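Local coordinates for protein thiazoline oxidase/subtilisin-like protease (Prochloron didemni, PDB 4H6X) that matures patellamide precursor peptides as a subtilisin-like protease, one of a family of transamidating enzymes that probably cyclise their peptide products, at residues A[54-59]-A[136-141]; A[37-42]-A[104-109]; A[197-202]-A[296-301]; A[9-14]-A[124-129]. All coordinates share one frame; numbering follows the deposited sequence.

Interaction 1. Residues A[54-59]-A[136-141]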
loop_
_atom_site.group_PDB
_atom_site.type_symbol
_atom_site.label_atom_id
_atom_site.label_comp_id
_atom_site.label_asym_id
_atom_site.label_seq_id
_atom_site.Cartn_x
_atom_site.Cartn_y
_atom_site.Cartn_z
ATOM N N VAL A 54 -12.771 -6.867 1.145
ATOM C CA VAL A 54 -11.995 -6.461 2.322
ATOM C C VAL A 54 -12.525 -7.114 3.593
ATOM O O VAL A 54 -13.730 -7.302 3.738
ATOM C CB VAL A 54 -11.972 -4.926 2.525
ATOM C CG1 VAL A 54 -11.121 -4.247 1.463
ATOM C CG2 VAL A 54 -13.381 -4.330 2.576
ATOM N N SER A 55 -11.632 -7.440 4.524
ATOM C CA SER A 55 -12.058 -7.885 5.860
ATOM C C SER A 55 -10.967 -7.559 6.874
ATOM O O SER A 55 -9.795 -7.417 6.499
ATOM C CB SER A 55 -12.337 -9.384 5.867
ATOM O OG SER A 55 -11.152 -10.085 5.557
ATOM N N LYS A 56 -11.356 -7.425 8.141
ATOM C CA LYS A 56 -10.399 -7.132 9.207
ATOM C C LYS A 56 -10.104 -8.358 10.052
ATOM O O LYS A 56 -11.015 -9.075 10.447
ATOM C CB LYS A 56 -10.904 -6.014 10.130
ATOM C CG LYS A 56 -11.135 -4.686 9.437
ATOM C CD LYS A 56 -11.623 -3.646 10.423
ATOM C CE LYS A 56 -12.282 -2.489 9.698
ATOM N NZ LYS A 56 -12.588 -1.349 10.616
ATOM N N VAL A 57 -8.823 -8.572 10.337
ATOM C CA VAL A 57 -8.404 -9.538 11.326
ATOM C C VAL A 57 -7.562 -8.774 12.348
ATOM O O VAL A 57 -6.437 -8.380 12.051
ATOM C CB VAL A 57 -7.620 -10.722 10.689
ATOM C CG1 VAL A 57 -7.046 -11.634 11.771
ATOM C CG2 VAL A 57 -8.524 -11.524 9.752
ATOM N N PHE A 58 -8.134 -8.538 13.529
ATOM C CA PHE A 58 -7.455 -7.825 14.607
ATOM C C PHE A 58 -6.523 -8.785 15.320
ATOM O O PHE A 58 -6.942 -9.880 15.664
ATOM C CB PHE A 58 -8.458 -7.236 15.620
ATOM C CG PHE A 58 -9.281 -6.122 15.068
ATOM C CD1 PHE A 58 -8.882 -4.800 15.230
ATOM C CD2 PHE A 58 -10.446 -6.383 14.372
ATOM C CE1 PHE A 58 -9.639 -3.767 14.701
ATOM C CE2 PHE A 58 -11.205 -5.359 13.841
ATOM C CZ PHE A 58 -10.798 -4.048 14.004
ATOM N N PRO A 59 -5.261 -8.378 15.551
ATOM C CA PRO A 59 -4.334 -9.254 16.284
ATOM C C PRO A 59 -4.978 -9.622 17.623
ATOM O O PRO A 59 -5.329 -8.728 18.398
ATOM C CB PRO A 59 -3.101 -8.362 16.499
ATOM C CG PRO A 59 -3.181 -7.345 15.412
ATOM C CD PRO A 59 -4.649 -7.084 15.217
ATOM N N ASN A 136 -7.173 -6.335 6.186
ATOM C CA ASN A 136 -6.564 -5.365 7.079
ATOM C C ASN A 136 -6.296 -5.997 8.441
ATOM O O ASN A 136 -7.180 -6.632 9.024
ATOM C CB ASN A 136 -7.459 -4.132 7.224
ATOM C CG ASN A 136 -7.351 -3.182 6.038
ATOM O OD1 ASN A 136 -6.390 -2.410 5.926
ATOM N ND2 ASN A 136 -8.342 -3.210 5.168
ATOM N N MET A 137 -5.079 -5.832 8.949
ATOM C CA MET A 137 -4.749 -6.279 10.304
ATOM C C MET A 137 -4.400 -5.045 11.149
ATOM O O MET A 137 -3.221 -4.661 11.247
ATOM C CB MET A 137 -3.584 -7.274 10.275
ATOM C CG MET A 137 -3.301 -7.934 11.623
ATOM S SD MET A 137 -1.772 -8.909 11.647
ATOM C CE MET A 137 -2.143 -10.108 10.381
ATOM N N PRO A 138 -5.425 -4.391 11.736
ATOM C CA PRO A 138 -5.176 -3.087 12.377
ATOM C C PRO A 138 -4.289 -3.192 13.608
ATOM O O PRO A 138 -4.421 -4.142 14.377
ATOM C CB PRO A 138 -6.580 -2.628 12.798
ATOM C CG PRO A 138 -7.500 -3.357 11.874
ATOM C CD PRO A 138 -6.858 -4.718 11.723
ATOM N N GLN A 139 -3.428 -2.192 13.794
ATOM C CA GLN A 139 -2.440 -2.164 14.863
ATOM C C GLN A 139 -2.653 -1.003 15.856
ATOM O O GLN A 139 -1.834 -0.794 16.762
ATOM C CB GLN A 139 -1.030 -2.035 14.259
ATOM C CG GLN A 139 -0.653 -3.113 13.241
ATOM C CD GLN A 139 -0.660 -4.507 13.844
ATOM O OE1 GLN A 139 -0.202 -4.710 14.971
ATOM N NE2 GLN A 139 -1.206 -5.466 13.113
ATOM N N ASP A 140 -3.723 -0.229 15.693
ATOM C CA ASP A 140 -3.795 1.057 16.428
ATOM C C ASP A 140 -3.996 0.882 17.937
ATOM O O ASP A 140 -3.672 1.793 18.737
ATOM C CB ASP A 140 -4.833 2.005 15.821
ATOM C CG ASP A 140 -6.245 1.486 15.944
ATOM O OD1 ASP A 140 -6.507 0.356 15.448
ATOM O OD2 ASP A 140 -7.088 2.225 16.526
ATOM N N ALA A 141 -4.500 -0.296 18.314
ATOM C CA ALA A 141 -4.804 -0.601 19.704
ATOM C C ALA A 141 -3.566 -0.674 20.586
ATOM O O ALA A 141 -3.647 -0.352 21.773
ATOM C CB ALA A 141 -5.631 -1.863 19.817
#

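Interaction 2. Residues A[37-42]-A[104-109]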
loop_
_atom_site.group_PDB
_atom_site.type_symbol
_atom_site.label_atom_id
_atom_site.label_comp_id
_atom_site.label_asym_id
_atom_site.label_seq_id
_atom_site.Cartn_x
_atom_site.Cartn_y
_atom_site.Cartn_z
ATOM N N ILE A 37 -2.603 -6.099 5.001
ATOM C CA ILE A 37 -2.125 -4.758 5.287
ATOM C C ILE A 37 -1.954 -4.586 6.788
ATOM O O ILE A 37 -2.939 -4.597 7.556
ATOM C CB ILE A 37 -3.101 -3.692 4.726
ATOM C CG1 ILE A 37 -3.221 -3.837 3.197
ATOM C CG2 ILE A 37 -2.660 -2.283 5.101
ATOM C CD1 ILE A 37 -4.296 -2.935 2.587
ATOM N N ILE A 38 -0.697 -4.448 7.190
ATOM C CA ILE A 38 -0.335 -4.202 8.574
ATOM C C ILE A 38 -0.226 -2.695 8.761
ATOM O O ILE A 38 0.767 -2.055 8.358
ATOM C CB ILE A 38 0.962 -4.960 8.967
ATOM C CG1 ILE A 38 0.760 -6.475 8.759
ATOM C CG2 ILE A 38 1.386 -4.603 10.394
ATOM C CD1 ILE A 38 2.014 -7.324 8.975
ATOM N N ASP A 39 -1.265 -2.113 9.366
ATOM C CA ASP A 39 -1.373 -0.655 9.461
ATOM C C ASP A 39 -2.430 -0.372 10.528
ATOM O O ASP A 39 -2.683 -1.230 11.379
ATOM C CB ASP A 39 -1.785 -0.083 8.086
ATOM C CG ASP A 39 -1.476 1.415 7.930
ATOM O OD1 ASP A 39 -1.438 2.167 8.935
ATOM O OD2 ASP A 39 -1.319 1.853 6.771
ATOM N N GLY A 40 -3.046 0.804 10.486
ATOM C CA GLY A 40 -4.151 1.132 11.410
ATOM C C GLY A 40 -5.476 0.504 11.007
ATOM O O GLY A 40 -5.531 -0.425 10.186
ATOM N N ASP A 41 -6.551 1.031 11.587
ATOM C CA ASP A 41 -7.892 0.518 11.399
ATOM C C ASP A 41 -8.646 1.411 10.399
ATOM O O ASP A 41 -9.010 2.538 10.732
ATOM C CB ASP A 41 -8.618 0.484 12.757
ATOM C CG ASP A 41 -9.948 -0.236 12.699
ATOM O OD1 ASP A 41 -10.305 -0.775 11.644
ATOM O OD2 ASP A 41 -10.651 -0.269 13.729
ATOM N N PRO A 42 -8.889 0.901 9.179
ATOM C CA PRO A 42 -9.536 1.669 8.123
ATOM C C PRO A 42 -11.055 1.707 8.289
ATOM O O PRO A 42 -11.637 0.894 9.019
ATOM C CB PRO A 42 -9.181 0.876 6.864
ATOM C CG PRO A 42 -9.175 -0.523 7.341
ATOM C CD PRO A 42 -8.580 -0.468 8.732
ATOM N N ILE A 104 -5.160 8.296 15.405
ATOM C CA ILE A 104 -5.809 8.854 14.212
ATOM C C ILE A 104 -4.842 8.865 13.021
ATOM O O ILE A 104 -5.229 8.495 11.926
ATOM C CB ILE A 104 -6.420 10.250 14.470
ATOM C CG1 ILE A 104 -7.692 10.118 15.332
ATOM C CG2 ILE A 104 -6.773 10.955 13.161
ATOM C CD1 ILE A 104 -8.159 11.425 15.948
ATOM N N VAL A 105 -3.604 9.303 13.242
ATOM C CA VAL A 105 -2.578 9.276 12.193
ATOM C C VAL A 105 -2.532 7.885 11.561
ATOM O O VAL A 105 -2.588 7.761 10.342
ATOM C CB VAL A 105 -1.173 9.694 12.700
ATOM C CG1 VAL A 105 -0.097 9.453 11.635
ATOM C CG2 VAL A 105 -1.154 11.160 13.110
ATOM N N LEU A 106 -2.456 6.851 12.400
ATOM C CA LEU A 106 -2.374 5.454 11.928
ATOM C C LEU A 106 -3.637 4.991 11.218
ATOM O O LEU A 106 -3.565 4.326 10.174
ATOM C CB LEU A 106 -2.060 4.501 13.089
ATOM C CG LEU A 106 -1.294 3.234 12.691
ATOM C CD1 LEU A 106 0.134 3.580 12.295
ATOM C CD2 LEU A 106 -1.304 2.208 13.819
ATOM N N ASN A 107 -4.801 5.322 11.778
ATOM C CA ASN A 107 -6.058 4.875 11.174
ATOM C C ASN A 107 -6.349 5.625 9.889
ATOM O O ASN A 107 -6.857 5.048 8.917
ATOM C CB ASN A 107 -7.224 5.021 12.147
ATOM C CG ASN A 107 -7.060 4.157 13.377
ATOM O OD1 ASN A 107 -6.301 3.183 13.371
ATOM N ND2 ASN A 107 -7.776 4.505 14.448
ATOM N N ASP A 108 -6.006 6.912 9.889
ATOM C CA ASP A 108 -6.154 7.741 8.701
ATOM C C ASP A 108 -5.278 7.166 7.572
ATOM O O ASP A 108 -5.716 7.042 6.429
ATOM C CB ASP A 108 -5.737 9.181 9.020
ATOM C CG ASP A 108 -5.779 10.083 7.812
ATOM O OD1 ASP A 108 -6.872 10.586 7.506
ATOM O OD2 ASP A 108 -4.721 10.291 7.178
ATOM N N HIS A 109 -4.045 6.816 7.928
ATOM C CA HIS A 109 -3.071 6.249 6.993
ATOM C C HIS A 109 -3.587 4.924 6.401
ATOM O O HIS A 109 -3.506 4.686 5.191
ATOM C CB HIS A 109 -1.748 6.067 7.738
ATOM C CG HIS A 109 -0.608 5.674 6.864
ATOM N ND1 HIS A 109 -0.321 4.358 6.564
ATOM C CD2 HIS A 109 0.335 6.419 6.243
ATOM C CE1 HIS A 109 0.740 4.313 5.779
ATOM N NE2 HIS A 109 1.152 5.551 5.566
#

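Interaction 3. Residues A[197-202]-A[296-301]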
loop_
_atom_site.group_PDB
_atom_site.type_symbol
_atom_site.label_atom_id
_atom_site.label_comp_id
_atom_site.label_asym_id
_atom_site.label_seq_id
_atom_site.Cartn_x
_atom_site.Cartn_y
_atom_site.Cartn_z
ATOM N N ASP A 197 11.132 -17.266 2.264
ATOM C CA ASP A 197 11.220 -18.722 2.146
ATOM C C ASP A 197 9.897 -19.365 1.768
ATOM O O ASP A 197 9.874 -20.513 1.307
ATOM C CB ASP A 197 11.726 -19.350 3.447
ATOM C CG ASP A 197 13.190 -19.083 3.692
ATOM O OD1 ASP A 197 13.935 -18.868 2.715
ATOM O OD2 ASP A 197 13.597 -19.075 4.869
ATOM N N ASN A 198 8.796 -18.639 1.964
ATOM C CA ASN A 198 7.481 -19.191 1.681
ATOM C C ASN A 198 6.725 -18.519 0.561
ATOM O O ASN A 198 5.493 -18.594 0.510
ATOM C CB ASN A 198 6.638 -19.209 2.946
ATOM C CG ASN A 198 7.010 -20.355 3.850
ATOM O OD1 ASN A 198 6.582 -21.481 3.632
ATOM N ND2 ASN A 198 7.827 -20.081 4.853
ATOM N N ASN A 199 7.454 -17.846 -0.323
ATOM C CA ASN A 199 6.851 -17.279 -1.530
ATOM C C ASN A 199 5.868 -16.118 -1.233
ATOM O O ASN A 199 4.865 -15.953 -1.907
ATOM C CB ASN A 199 6.185 -18.403 -2.355
ATOM C CG ASN A 199 5.724 -17.938 -3.730
ATOM O OD1 ASN A 199 6.383 -17.117 -4.377
ATOM N ND2 ASN A 199 4.583 -18.455 -4.176
ATOM N N VAL A 200 6.178 -15.320 -0.216
ATOM C CA VAL A 200 5.338 -14.184 0.178
ATOM C C VAL A 200 6.155 -12.908 0.085
ATOM O O VAL A 200 7.220 -12.798 0.698
ATOM C CB VAL A 200 4.774 -14.347 1.613
ATOM C CG1 VAL A 200 3.902 -13.138 2.002
ATOM C CG2 VAL A 200 3.985 -15.642 1.708
ATOM N N LEU A 201 5.647 -11.950 -0.688
ATOM C CA LEU A 201 6.315 -10.658 -0.875
ATOM C C LEU A 201 6.006 -9.692 0.277
ATOM O O LEU A 201 4.839 -9.497 0.622
ATOM C CB LEU A 201 5.856 -10.022 -2.204
ATOM C CG LEU A 201 6.455 -8.668 -2.613
ATOM C CD1 LEU A 201 7.969 -8.759 -2.830
ATOM C CD2 LEU A 201 5.756 -8.143 -3.864
ATOM N N ILE A 202 7.053 -9.071 0.819
ATOM C CA ILE A 202 6.953 -8.003 1.793
ATOM C C ILE A 202 7.210 -6.678 1.087
ATOM O O ILE A 202 8.229 -6.524 0.403
ATOM C CB ILE A 202 8.003 -8.161 2.927
ATOM C CG1 ILE A 202 7.759 -9.432 3.743
ATOM C CG2 ILE A 202 8.042 -6.922 3.817
ATOM C CD1 ILE A 202 6.581 -9.349 4.691
ATOM N N LYS A 296 -0.727 -20.252 -14.364
ATOM C CA LYS A 296 0.560 -20.451 -13.698
ATOM C C LYS A 296 0.531 -20.232 -12.175
ATOM O O LYS A 296 -0.409 -19.630 -11.644
ATOM C CB LYS A 296 1.627 -19.557 -14.354
ATOM C CG LYS A 296 1.938 -19.903 -15.807
ATOM C CD LYS A 296 2.408 -21.347 -15.973
ATOM C CE LYS A 296 2.844 -21.648 -17.401
ATOM N NZ LYS A 296 1.705 -21.623 -18.361
ATOM N N PRO A 297 1.560 -20.737 -11.463
ATOM C CA PRO A 297 1.583 -20.511 -10.020
ATOM C C PRO A 297 2.086 -19.107 -9.674
ATOM O O PRO A 297 2.892 -18.525 -10.416
ATOM C CB PRO A 297 2.561 -21.578 -9.516
ATOM C CG PRO A 297 3.494 -21.805 -10.658
ATOM C CD PRO A 297 2.720 -21.534 -11.921
ATOM N N VAL A 298 1.598 -18.570 -8.558
ATOM C CA VAL A 298 2.080 -17.293 -8.033
ATOM C C VAL A 298 3.557 -17.435 -7.700
ATOM O O VAL A 298 3.961 -18.380 -7.037
ATOM C CB VAL A 298 1.288 -16.859 -6.778
ATOM C CG1 VAL A 298 1.870 -15.585 -6.181
ATOM C CG2 VAL A 298 -0.176 -16.668 -7.127
ATOM N N ASP A 299 4.364 -16.505 -8.183
ATOM C CA ASP A 299 5.789 -16.526 -7.896
ATOM C C ASP A 299 6.221 -15.122 -7.492
ATOM O O ASP A 299 6.449 -14.258 -8.341
ATOM C CB ASP A 299 6.559 -17.030 -9.123
ATOM C CG ASP A 299 8.029 -17.264 -8.848
ATOM O OD1 ASP A 299 8.592 -16.671 -7.904
ATOM O OD2 ASP A 299 8.635 -18.039 -9.612
ATOM N N ALA A 300 6.326 -14.917 -6.179
ATOM C CA ALA A 300 6.553 -13.597 -5.584
ATOM C C ALA A 300 7.941 -13.054 -5.876
ATOM O O ALA A 300 8.102 -11.862 -6.145
ATOM C CB ALA A 300 6.307 -13.642 -4.074
ATOM N N GLU A 301 8.940 -13.928 -5.818
ATOM C CA GLU A 301 10.311 -13.549 -6.126
ATOM C C GLU A 301 10.475 -13.186 -7.612
ATOM O O GLU A 301 11.244 -12.281 -7.947
ATOM C CB GLU A 301 11.300 -14.644 -5.690
ATOM C CG GLU A 301 12.778 -14.269 -5.796
ATOM C CD GLU A 301 13.225 -13.149 -4.848
ATOM O OE1 GLU A 301 12.515 -12.819 -3.865
ATOM O OE2 GLU A 301 14.311 -12.583 -5.096
HETATM O O HOH W 1 8.717 -16.542 -4.343
#

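Interaction 4. Residues A[9-14]-A[124-129]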
loop_
_atom_site.group_PDB
_atom_site.type_symbol
_atom_site.label_atom_id
_atom_site.label_comp_id
_atom_site.label_asym_id
_atom_site.label_seq_id
_atom_site.Cartn_x
_atom_site.Cartn_y
_atom_site.Cartn_z
ATOM N N HIS A 9 -9.870 1.269 -18.134
ATOM C CA HIS A 9 -10.154 1.674 -16.760
ATOM C C HIS A 9 -9.261 2.834 -16.343
ATOM O O HIS A 9 -8.267 2.628 -15.635
ATOM C CB HIS A 9 -9.990 0.484 -15.817
ATOM C CG HIS A 9 -10.839 -0.693 -16.184
ATOM N ND1 HIS A 9 -10.388 -1.716 -16.991
ATOM C CD2 HIS A 9 -12.121 -0.999 -15.875
ATOM C CE1 HIS A 9 -11.347 -2.610 -17.148
ATOM N NE2 HIS A 9 -12.410 -2.198 -16.480
ATOM N N PRO A 10 -9.607 4.060 -16.792
ATOM C CA PRO A 10 -8.804 5.248 -16.514
ATOM C C PRO A 10 -8.511 5.367 -15.021
ATOM O O PRO A 10 -9.422 5.284 -14.200
ATOM C CB PRO A 10 -9.704 6.403 -16.974
ATOM C CG PRO A 10 -10.616 5.796 -17.982
ATOM C CD PRO A 10 -10.849 4.392 -17.522
ATOM N N HIS A 11 -7.241 5.544 -14.689
ATOM C CA HIS A 11 -6.810 5.648 -13.307
ATOM C C HIS A 11 -6.037 6.936 -13.172
ATOM O O HIS A 11 -5.350 7.346 -14.106
ATOM C CB HIS A 11 -5.917 4.456 -12.932
ATOM C CG HIS A 11 -5.598 4.379 -11.469
ATOM N ND1 HIS A 11 -4.601 5.130 -10.887
ATOM C CD2 HIS A 11 -6.150 3.646 -10.473
ATOM C CE1 HIS A 11 -4.555 4.867 -9.593
ATOM N NE2 HIS A 11 -5.484 3.969 -9.316
ATOM N N ASP A 12 -6.137 7.556 -12.000
ATOM C CA ASP A 12 -5.449 8.803 -11.665
ATOM C C ASP A 12 -3.950 8.792 -11.979
ATOM O O ASP A 12 -3.375 9.843 -12.293
ATOM C CB ASP A 12 -5.675 9.125 -10.181
ATOM C CG ASP A 12 -5.038 10.428 -9.754
ATOM O OD1 ASP A 12 -5.508 11.503 -10.195
ATOM O OD2 ASP A 12 -4.079 10.394 -8.952
ATOM N N LEU A 13 -3.322 7.612 -11.891
ATOM C CA LEU A 13 -1.868 7.500 -12.033
ATOM C C LEU A 13 -1.428 6.981 -13.409
ATOM O O LEU A 13 -0.229 6.788 -13.641
ATOM C CB LEU A 13 -1.269 6.624 -10.907
ATOM C CG LEU A 13 -1.480 7.098 -9.463
ATOM C CD1 LEU A 13 -1.013 6.065 -8.439
ATOM C CD2 LEU A 13 -0.812 8.454 -9.222
ATOM N N ASP A 14 -2.390 6.765 -14.307
ATOM C CA ASP A 14 -2.096 6.294 -15.671
ATOM C C ASP A 14 -0.974 7.079 -16.346
ATOM O O ASP A 14 -0.056 6.488 -16.925
ATOM C CB ASP A 14 -3.343 6.320 -16.561
ATOM C CG ASP A 14 -4.285 5.164 -16.293
ATOM O OD1 ASP A 14 -3.865 4.138 -15.690
ATOM O OD2 ASP A 14 -5.462 5.274 -16.701
ATOM N N PRO A 124 -15.043 7.398 -5.141
ATOM C CA PRO A 124 -14.119 8.527 -5.006
ATOM C C PRO A 124 -12.639 8.105 -5.051
ATOM O O PRO A 124 -11.765 8.929 -5.375
ATOM C CB PRO A 124 -14.458 9.109 -3.625
ATOM C CG PRO A 124 -15.812 8.583 -3.297
ATOM C CD PRO A 124 -15.881 7.234 -3.942
ATOM N N VAL A 125 -12.362 6.839 -4.731
ATOM C CA VAL A 125 -10.990 6.319 -4.844
ATOM C C VAL A 125 -10.936 4.995 -5.597
ATOM O O VAL A 125 -11.409 3.964 -5.120
ATOM C CB VAL A 125 -10.282 6.181 -3.475
ATOM C CG1 VAL A 125 -8.824 5.765 -3.670
ATOM C CG2 VAL A 125 -10.334 7.485 -2.701
ATOM N N PHE A 126 -10.358 5.044 -6.787
ATOM C CA PHE A 126 -10.173 3.871 -7.623
ATOM C C PHE A 126 -8.750 3.349 -7.358
ATOM O O PHE A 126 -7.776 4.002 -7.705
ATOM C CB PHE A 126 -10.378 4.271 -9.089
ATOM C CG PHE A 126 -9.983 3.220 -10.101
ATOM C CD1 PHE A 126 -10.084 1.862 -9.821
ATOM C CD2 PHE A 126 -9.537 3.611 -11.374
ATOM C CE1 PHE A 126 -9.726 0.912 -10.766
ATOM C CE2 PHE A 126 -9.189 2.664 -12.327
ATOM C CZ PHE A 126 -9.279 1.314 -12.019
ATOM N N GLY A 127 -8.652 2.195 -6.706
ATOM C CA GLY A 127 -7.350 1.638 -6.339
ATOM C C GLY A 127 -6.664 0.916 -7.491
ATOM O O GLY A 127 -7.261 0.700 -8.536
ATOM N N ILE A 128 -5.406 0.544 -7.291
ATOM C CA ILE A 128 -4.623 -0.156 -8.315
ATOM C C ILE A 128 -5.184 -1.549 -8.584
ATOM O O ILE A 128 -5.239 -2.000 -9.739
ATOM C CB ILE A 128 -3.131 -0.223 -7.910
ATOM C CG1 ILE A 128 -2.560 1.200 -7.756
ATOM C CG2 ILE A 128 -2.315 -1.038 -8.910
ATOM C CD1 ILE A 128 -2.471 2.009 -9.041
ATOM N N ALA A 129 -5.640 -2.220 -7.532
ATOM C CA ALA A 129 -6.040 -3.617 -7.656
ATOM C C ALA A 129 -7.381 -3.915 -6.964
ATOM O O ALA A 129 -7.437 -4.711 -6.000
ATOM C CB ALA A 129 -4.924 -4.525 -7.142
#

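Interaction 1. Residues A[54-59]-A[136-141]
Phe58 carries its ring beside its own backbone N (chi1 -68°), which turns one face of the ring to Pro138, while Met137 sends CG the other way, anti to its N (chi1 -172°), to meet Pro59. The two segments belong to parallel strands 53-56 and 133-138, which run side by side at the edge of the central sheet, their short axes 28° apart. Asn136 joins the neighbouring strand on both sides of Lys56: its N donates to Ser55 O (2.9 Å) and its O receives Val57 N (2.9 Å). After the last shared backbone bond, contact passes to the prolines. Pro138 lies across one face of the Phe58 ring near its rim, with CD in a CH-pi contact 4.3 Å from the centroid and CG 3.6 Å from CE1. Pro59 CG packs on Met137 CG (3.8 Å) and on the amide of Gln139, which is bent back so that NE2 donates to Met137 O (2.9 Å) from above the carbonyl plane. Lys56 leads its amine away to a salt bridge with Asp41, and the amide of Asn136 is bonded to Tyr44 and Thr114. The chemistry thus divides: backbone bonds fix the strand register, and after them apolar ring contacts keep the two departing segments together, with the polar ends of Lys56 and Asn136 spent on other parts of the fold.

Interaction 2. Residues A[37-42]-A[104-109]
Strand 34-39 runs out beside helix 101-118 at what is probably the charge-relay site of this subtilase fold, and the backbones come closest at Gly40 and Asn107, whose CA atoms are 4.2 Å apart. Gly40 makes this approach possible: its CA carries a CH...O contact to Leu106 O (3.5 Å), and a CB there would point into that oxygen and Asn107 N. Asp39 crosses to the ring of His109 at about a right angle. OD2 presents its syn lone pair to His109 ND1 (2.7 Å) and lies close to the plane of the His109 ring, although carboxylate and ring are turned 49° against each other; OD1 is a weak second acceptor of the same N-H. OD1 is also gripped by Gly40 N (2.6 Å), which helps fix the turn of the carboxylate. On its far side His109 NE2 is bonded to Ser274, so Asp39, His109 and Ser274 have the geometry of a Ser-His-Asp triad, consistent with a subtilisin-like protease. Leu106 lays CG and CD2 along Gly40. Asn107 ND2 is held by Tyr73 and Asp140, and its OD1 takes Asp41 N at 2.8 Å from above the amide plane, along a nearly straight bond of 175°.

Interaction 3. Residues A[197-202]-A[296-301]
The N-terminus of helix 300-309 docks here on the loop that links helix 187-197 to strand 201-205, part of a beta-alpha-beta crossover in the parallel sheet. Asn199 makes the polar link. Its side chain stretches out with CG anti to the backbone N (chi1 -171°), placing both ends of the amide against the backbone where the helix begins: OD1 accepts Ala300 N (2.8 Å) in a nearly straight bond of 171°, and ND2 donates to Val298 O (2.9 Å) from above that carbonyl's plane. Two bonds thus fix the rotation of the amide. A leucine in its place would probably leave Ala300 N and Val298 O without these mates and the helix start less firmly held to the loop. Ala300 CB points at the loop, 3.5 Å from Asn199 O and 4.1 Å from Leu201 CB; Val298 and Ala300 pack on Met288 of helix 273-293, and Leu201 touches Ser284 of the same helix. Glu301 N gives its hydrogen to a water (3.0 Å). Asp299 turns away from Asn199, and its OD1 caps Ala302 N. While Asn199 serves Ala300 N from a distant loop, the Asp299 side-chain N-cap is typical of a helix N-terminus, whose first N-H groups lack intrahelical acceptors.

Interaction 4. Residues A[9-14]-A[124-129]
His11 lays CD2 over one face of the Phe126 ring, 3.5 Å from Phe126 CD2 and displaced toward the rim. His11 opens a type I beta turn that ends at Asp14, in the N-terminal arm ahead of helix 20-26; Phe126 belongs to the loop between helix 101-118 and strand 133-138. The two rings meet obliquely, with planes 56° apart and centroids 4.9 Å apart. The turn itself holds the imidazole: ND1 accepts Leu13 N (3.0 Å), a bond only slightly tilted from the ring plane, and His11 N in turn donates to Asp14 OD2 (2.7 Å) from above the carboxylate. With CG anti to its backbone N (chi1 -171°), the ring reaches across to the other loop, bringing NE2 2.8 Å from Phe126 O, while Ile128 CD1 sits over one of its faces, 3.6 Å from CE1. Replacement by an alanine would probably uncover the Phe126 face and the Ile128 methyl, and deprive Leu13 N of its acceptor in the turn. Leu13 approaches Ile128 more loosely, and both reach on to helix 273-293, while the Phe126 ring also meets His24 of helix 20-26. The arm is thereby laid against the body of the domain by aromatic and apolar groups, with Asp12 adding a salt bridge to Arg269. At the edge of the Phe126 ring two backbone oxygens face its C-H groups: CE2 is 3.4 Å from His9 O and 3.2 Å from Pro10 O.

From the N terminus, interaction 4 opens first, at 9-14, and closes at 124-129, laying the N-terminal arm on the loop that leads to strand 133-138. Interaction 2, from 37-42 to 104-109, nests inside the span closed by interaction 4 and joins strand 34-39 of the central sheet to helix 101-118. Interaction 1 starts within both, at 54-59, but closes later, at 136-141, so it crosses each of them while pairing the edge strand with its neighbour. Interactions 1 and 2 touch where strands 133-138 and 34-39 adjoin, through a probable hydrogen bond from Met137 N to Ile37 O. Interaction 3 follows in series, from 197-202 to 296-301, joining the same sheet to helix 300-309; its centre lies about 26 Å from that of interaction 2.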